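Local atomic coordinates of disease resistance protein RRS1 (Arabidopsis thaliana, PDB entry 5W3X), a protein that binds W-box DNA as a WRKY transcription factor and, as a disease resistance protein, takes part in resistance to fungal and bacterial pathogens. Residues C42-K45 / F46-C50. Numbering follows the deposited sequence.
With ZN (zinc ion), chain G.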
ATOM      1  N   CYS B  42      -6.510  -5.374  20.089  1.00 41.14           N
ATOM      2  CA  CYS B  42      -6.673  -4.977  21.494  1.00 43.39           C
ATOM      3  C   CYS B  42      -5.729  -3.866  21.971  1.00 47.60           C
ATOM      4  O   CYS B  42      -4.578  -3.786  21.553  1.00 44.68           O
ATOM      5  CB  CYS B  42      -6.501  -6.183  22.426  1.00 39.39           C
ATOM      6  SG  CYS B  42      -6.811  -5.755  24.173  1.00 55.95           S
ATOM      7  N   ALA B  43      -6.217  -3.018  22.867  1.00 52.13           N
ATOM      8  CA  ALA B  43      -5.379  -1.963  23.436  1.00 54.79           C
ATOM      9  C   ALA B  43      -4.217  -2.531  24.255  1.00 53.82           C
ATOM     10  O   ALA B  43      -3.250  -1.823  24.539  1.00 51.21           O
ATOM     11  CB  ALA B  43      -6.216  -1.031  24.295  1.00 50.96           C
ATOM     12  N   TYR B  44      -4.305  -3.806  24.629  1.00 54.37           N
ATOM     13  CA  TYR B  44      -3.247  -4.452  25.404  1.00 54.28           C
ATOM     14  C   TYR B  44      -2.468  -5.463  24.568  1.00 53.67           C
ATOM     15  O   TYR B  44      -1.891  -6.413  25.103  1.00 49.42           O
ATOM     16  CB  TYR B  44      -3.836  -5.142  26.638  1.00 54.84           C
ATOM     17  CG  TYR B  44      -4.649  -4.212  27.504  1.00 60.90           C
ATOM     18  CD1 TYR B  44      -4.030  -3.342  28.399  1.00 64.10           C
ATOM     19  CD2 TYR B  44      -6.035  -4.187  27.415  1.00 59.89           C
ATOM     20  CE1 TYR B  44      -4.774  -2.478  29.193  1.00 66.30           C
ATOM     21  CE2 TYR B  44      -6.788  -3.329  28.199  1.00 67.21           C
ATOM     22  CZ  TYR B  44      -6.157  -2.477  29.086  1.00 71.37           C
ATOM     23  OH  TYR B  44      -6.919  -1.629  29.861  1.00 72.54           O
ATOM     24  N   LYS B  45      -2.416  -5.236  23.259  1.00 50.87           N
ATOM     25  CA  LYS B  45      -1.629  -6.091  22.384  1.00 50.46           C
ATOM     26  C   LYS B  45      -0.149  -6.044  22.742  1.00 48.45           C
ATOM     27  O   LYS B  45       0.536  -7.058  22.721  1.00 51.73           O
ATOM     28  CB  LYS B  45      -1.807  -5.680  20.924  1.00 49.58           C
ATOM     29  CG  LYS B  45      -0.923  -6.463  19.951  1.00 49.67           C
ATOM     30  CD  LYS B  45      -1.238  -6.105  18.506  1.00 51.02           C
ATOM     31  CE  LYS B  45      -0.393  -6.906  17.538  1.00 50.98           C
ATOM     32  NZ  LYS B  45      -0.510  -8.362  17.812  1.00 54.98           N
ATOM     33  N   PHE B  46       0.341  -4.852  23.045  1.00 44.96           N
ATOM     34  CA  PHE B  46       1.763  -4.649  23.263  1.00 48.08           C
ATOM     35  C   PHE B  46       2.142  -4.987  24.704  1.00 51.26           C
ATOM     36  O   PHE B  46       3.060  -5.771  24.951  1.00 55.21           O
ATOM     37  CB  PHE B  46       2.131  -3.207  22.907  1.00 55.69           C
ATOM     38  CG  PHE B  46       3.581  -2.862  23.118  1.00 64.80           C
ATOM     39  CD1 PHE B  46       4.569  -3.442  22.337  1.00 64.84           C
ATOM     40  CD2 PHE B  46       3.950  -1.917  24.069  1.00 67.16           C
ATOM     41  CE1 PHE B  46       5.902  -3.111  22.521  1.00 66.95           C
ATOM     42  CE2 PHE B  46       5.284  -1.580  24.255  1.00 64.22           C
ATOM     43  CZ  PHE B  46       6.260  -2.177  23.481  1.00 65.14           C
ATOM     44  N   THR B  47       1.410  -4.406  25.650  1.00 50.77           N
ATOM     45  CA  THR B  47       1.706  -4.588  27.066  1.00 52.86           C
ATOM     46  C   THR B  47       1.496  -6.032  27.519  1.00 51.17           C
ATOM     47  O   THR B  47       2.268  -6.552  28.318  1.00 55.36           O
ATOM     48  CB  THR B  47       0.845  -3.650  27.945  1.00 52.28           C
ATOM     49  OG1 THR B  47      -0.545  -3.841  27.650  1.00 49.63           O
ATOM     50  CG2 THR B  47       1.209  -2.203  27.686  1.00 49.37           C
ATOM     51  N   HIS B  48       0.462  -6.684  27.001  1.00 49.50           N
ATOM     52  CA  HIS B  48       0.128  -8.026  27.464  1.00 52.51           C
ATOM     53  C   HIS B  48       0.240  -9.123  26.411  1.00 54.27           C
ATOM     54  O   HIS B  48      -0.021 -10.293  26.704  1.00 46.19           O
ATOM     55  CB  HIS B  48      -1.290  -8.032  28.028  1.00 54.80           C
ATOM     56  CG  HIS B  48      -1.416  -7.323  29.336  1.00 64.44           C
ATOM     57  ND1 HIS B  48      -1.460  -5.951  29.437  1.00 67.26           N
ATOM     58  CD2 HIS B  48      -1.486  -7.798  30.603  1.00 67.90           C
ATOM     59  CE1 HIS B  48      -1.566  -5.608  30.710  1.00 65.78           C
ATOM     60  NE2 HIS B  48      -1.583  -6.711  31.437  1.00 68.58           N
ATOM     61  N   GLY B  49       0.621  -8.755  25.191  1.00 50.43           N
ATOM     62  CA  GLY B  49       0.684  -9.718  24.104  1.00 47.64           C
ATOM     63  C   GLY B  49      -0.682 -10.218  23.651  1.00 51.07           C
ATOM     64  O   GLY B  49      -0.762 -11.214  22.932  1.00 58.12           O
ATOM     65  N   CYS B  50      -1.753  -9.526  24.046  1.00 47.01           N
ATOM     66  CA  CYS B  50      -3.115  -9.964  23.720  1.00 48.43           C
ATOM     67  C   CYS B  50      -3.317 -10.042  22.207  1.00 49.90           C
ATOM     68  O   CYS B  50      -2.933  -9.125  21.471  1.00 48.09           O
ATOM     69  CB  CYS B  50      -4.152  -9.023  24.354  1.00 47.19           C
ATOM     70  SG  CYS B  50      -5.902  -9.495  24.066  1.00 49.25           S
TER
HETATM   71 ZN    ZN G1301      -7.075  -7.917  24.921  1.00 54.42          ZN
HETATM   72  O   HOH W   1      -4.493  -7.957  19.307  1.00 48.19           O
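Cys42 and Cys50 meet through their thiolate sulfurs, which share one zinc ion: Cys42 SG binds it at 2.3 Å and Cys50 SG at 2.1 Å. Followed outward, Cys42 first places its CB beside Cys50 SG, 3.7 Å away, and then its SG on the metal. That sulfur also takes the backbone N-H of Tyr44 in a nearly straight bond (N to SG 3.2 Å), which would probably temper the charge on a thiolate. In both cysteines SG stands anti to the backbone N (chi1 -176° and -178°), turning the two sulfurs onto the same ion. With His74 and His76 they complete the Cys2His2 zinc site of the WRKY domain. A type I turn from Cys42 to Lys45, closed by the bond from Lys45 N to Cys42 O, leads from strand 37-42 into the short helix 45-48 and on to the second cysteine.

Tyr44 O ties the two halves together by accepting two backbone N-H groups from opposite faces of its carbonyl plane: His48 N at 3.0 Å, above the plane, and Cys50 N at 3.3 Å, with the donor tilted from it. Glycine suits position 49 because Gly49 takes positive phi (69°) on leaving the helix, which probably helps the chain turn back so that Cys50 reaches the metal. Thr47 OG1 lies at the edge of the Tyr44 ring, near its plane, with CD1 3.6 Å from that oxygen. The His48 side chain runs alongside Tyr44, its ring plane almost perpendicular to the phenol, and its ND1 shares a hydrogen bond of 2.9 Å with Thr47 OG1, which should limit rotation of the imidazole. Tyr44 also packs edge-to-face with the ring of His76, placing an aromatic residue directly beside a zinc ligand.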